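PDB 5K3W: CpuTA1 from Curtobacterium pusillum, which is a class IV aminotransferase-family protein that binds the cofactor pyridoxal-5'-phosphate. Local coordinates for residues A[266-271]-A[276-281]. Numbering follows the deposited sequence.
Sequences LWLVSS and APITAL. With PLP (pyridoxal-5'-phosphate), chain C.
Leu266 accepts the amide of Ile278 on its carbonyl oxygen in this antiparallel beta hairpin, Ile278 N to Leu266 O 2.9 Å, with the donor tilted 32° from the carbonyl plane. At the same residue a water bridges Leu266 N and Ile278 O, one residue before the chain turns a corner at Thr279. Ile278 carries CG1 anti to its carbonyl carbon (chi1 -63°), which brings CD1 obliquely against Leu266 CB at 3.6 Å and within touch of Leu268 CG; farther out, Leu281 CD2 meets Leu266 CD1. Trp267 and Pro277 form the non-hydrogen-bonded pair on the other face, the CD1 corner of the indole lying 3.7 Å from Pro277 CB while its NE1 bonds to Thr293. Leu268 then exchanges two bonds with Ala276, the one from Ala276 N to Leu268 O being nearly straight (171°). Just beyond the strand, Ser271 gives both N and OG to phosphate oxygen O2P of pyridoxal-5'-phosphate, OG at 2.7 Å. The chemistry thus passes from apolar packing and backbone bonds to a polar loop residue at the cofactor, where the two neutral donors probably stabilise the charged phosphate by hydrogen bonding.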
loop_
_atom_site.group_PDB
_atom_site.type_symbol
_atom_site.label_atom_id
_atom_site.label_comp_id
_atom_site.label_asym_id
_atom_site.label_seq_id
_atom_site.Cartn_x
_atom_site.Cartn_y
_atom_site.Cartn_z
ATOM N N LEU A 266 27.874 5.971 -7.732
ATOM C CA LEU A 266 26.525 5.979 -7.183
ATOM C C LEU A 266 26.425 4.991 -6.031
ATOM O O LEU A 266 27.035 3.917 -6.063
ATOM C CB LEU A 266 25.478 5.600 -8.230
ATOM C CG LEU A 266 25.411 6.442 -9.492
ATOM C CD1 LEU A 266 24.496 5.761 -10.482
ATOM C CD2 LEU A 266 24.895 7.829 -9.167
ATOM N N TRP A 267 25.613 5.352 -5.032
ATOM C CA TRP A 267 25.229 4.448 -3.954
ATOM C C TRP A 267 23.727 4.523 -3.719
ATOM O O TRP A 267 23.107 5.578 -3.880
ATOM C CB TRP A 267 25.933 4.773 -2.616
ATOM C CG TRP A 267 27.422 4.738 -2.649
ATOM C CD1 TRP A 267 28.230 3.719 -2.231
ATOM C CD2 TRP A 267 28.293 5.780 -3.105
ATOM N NE1 TRP A 267 29.547 4.065 -2.394
ATOM C CE2 TRP A 267 29.614 5.327 -2.927
ATOM C CE3 TRP A 267 28.082 7.061 -3.631
ATOM C CZ2 TRP A 267 30.726 6.102 -3.276
ATOM C CZ3 TRP A 267 29.179 7.833 -3.965
ATOM C CH2 TRP A 267 30.486 7.350 -3.792
ATOM N N LEU A 268 23.152 3.387 -3.330
ATOM C CA LEU A 268 21.867 3.337 -2.644
ATOM C C LEU A 268 22.128 3.160 -1.153
ATOM O O LEU A 268 22.895 2.275 -0.757
ATOM C CB LEU A 268 21.010 2.179 -3.155
ATOM C CG LEU A 268 20.501 2.278 -4.584
ATOM C CD1 LEU A 268 19.432 1.234 -4.815
ATOM C CD2 LEU A 268 19.982 3.678 -4.865
ATOM N N VAL A 269 21.494 3.982 -0.326
ATOM C CA VAL A 269 21.716 3.924 1.118
ATOM C C VAL A 269 20.380 3.769 1.839
ATOM O O VAL A 269 19.359 4.318 1.414
ATOM C CB VAL A 269 22.479 5.172 1.620
ATOM C CG1 VAL A 269 23.795 5.313 0.878
ATOM C CG2 VAL A 269 21.621 6.442 1.467
ATOM N N SER A 270 20.390 3.008 2.926
ATOM C CA SER A 270 19.201 2.761 3.735
ATOM C C SER A 270 19.668 2.164 5.057
ATOM O O SER A 270 20.827 1.759 5.195
ATOM C CB SER A 270 18.209 1.838 3.015
ATOM O OG SER A 270 18.748 0.548 2.816
ATOM N N SER A 271 18.747 2.101 6.029
ATOM C CA SER A 271 19.150 1.895 7.422
ATOM C C SER A 271 19.829 0.550 7.644
ATOM O O SER A 271 20.860 0.482 8.323
ATOM C CB SER A 271 17.954 2.021 8.361
ATOM O OG SER A 271 17.575 3.368 8.513
ATOM N N ALA A 276 25.183 0.627 -0.337
ATOM C CA ALA A 276 25.410 -0.362 -1.384
ATOM C C ALA A 276 25.906 0.330 -2.645
ATOM O O ALA A 276 25.131 1.053 -3.296
ATOM C CB ALA A 276 24.130 -1.146 -1.670
ATOM N N PRO A 277 27.163 0.136 -3.037
ATOM C CA PRO A 277 27.677 0.822 -4.232
ATOM C C PRO A 277 27.150 0.188 -5.513
ATOM O O PRO A 277 26.983 -1.031 -5.612
ATOM C CB PRO A 277 29.197 0.654 -4.105
ATOM C CG PRO A 277 29.368 -0.646 -3.375
ATOM C CD PRO A 277 28.152 -0.794 -2.460
ATOM N N ILE A 278 26.899 1.033 -6.504
ATOM C CA ILE A 278 26.271 0.607 -7.754
ATOM C C ILE A 278 27.352 0.300 -8.786
ATOM O O ILE A 278 28.138 1.177 -9.156
ATOM C CB ILE A 278 25.296 1.673 -8.280
ATOM C CG1 ILE A 278 24.145 1.884 -7.280
ATOM C CG2 ILE A 278 24.780 1.259 -9.652
ATOM C CD1 ILE A 278 23.152 2.966 -7.653
ATOM N N THR A 279 27.384 -0.944 -9.252
ATOM C CA THR A 279 28.325 -1.366 -10.281
ATOM C C THR A 279 27.792 -1.135 -11.686
ATOM O O THR A 279 28.579 -0.944 -12.620
ATOM C CB THR A 279 28.657 -2.856 -10.130
ATOM O OG1 THR A 279 27.451 -3.625 -10.241
ATOM C CG2 THR A 279 29.291 -3.134 -8.796
ATOM N N ALA A 280 26.477 -1.173 -11.865
ATOM C CA ALA A 280 25.882 -0.948 -13.172
ATOM C C ALA A 280 24.516 -0.299 -12.987
ATOM O O ALA A 280 23.766 -0.636 -12.066
ATOM C CB ALA A 280 25.769 -2.258 -13.971
ATOM N N LEU A 281 24.208 0.649 -13.856
ATOM C CA LEU A 281 22.899 1.285 -13.875
ATOM C C LEU A 281 22.373 1.140 -15.294
ATOM O O LEU A 281 22.941 1.709 -16.231
ATOM C CB LEU A 281 22.981 2.750 -13.454
ATOM C CG LEU A 281 21.627 3.462 -13.400
ATOM C CD1 LEU A 281 20.754 2.798 -12.345
ATOM C CD2 LEU A 281 21.763 4.984 -13.150
HETATM N N1 PLP C . 13.210 5.510 0.466
HETATM C C2 PLP C . 12.217 4.678 0.895
HETATM C C2A PLP C . 10.945 4.515 0.085
HETATM C C3 PLP C . 12.373 3.996 2.087
HETATM O O3 PLP C . 11.324 3.160 2.501
HETATM C C4 PLP C . 13.516 4.161 2.829
HETATM C C4A PLP C . 13.764 3.427 4.120
HETATM C C5 PLP C . 14.511 4.985 2.401
HETATM C C6 PLP C . 14.344 5.669 1.208
HETATM C C5A PLP C . 15.785 5.136 3.225
HETATM O O4P PLP C . 15.534 5.594 4.541
HETATM P P PLP C . 16.500 5.182 5.742
HETATM O O1P PLP C . 17.942 5.471 5.390
HETATM O O2P PLP C . 16.345 3.722 6.091
HETATM O O3P PLP C . 16.161 6.006 6.958
HETATM O O HOH W 1 29.360 3.493 -8.505
#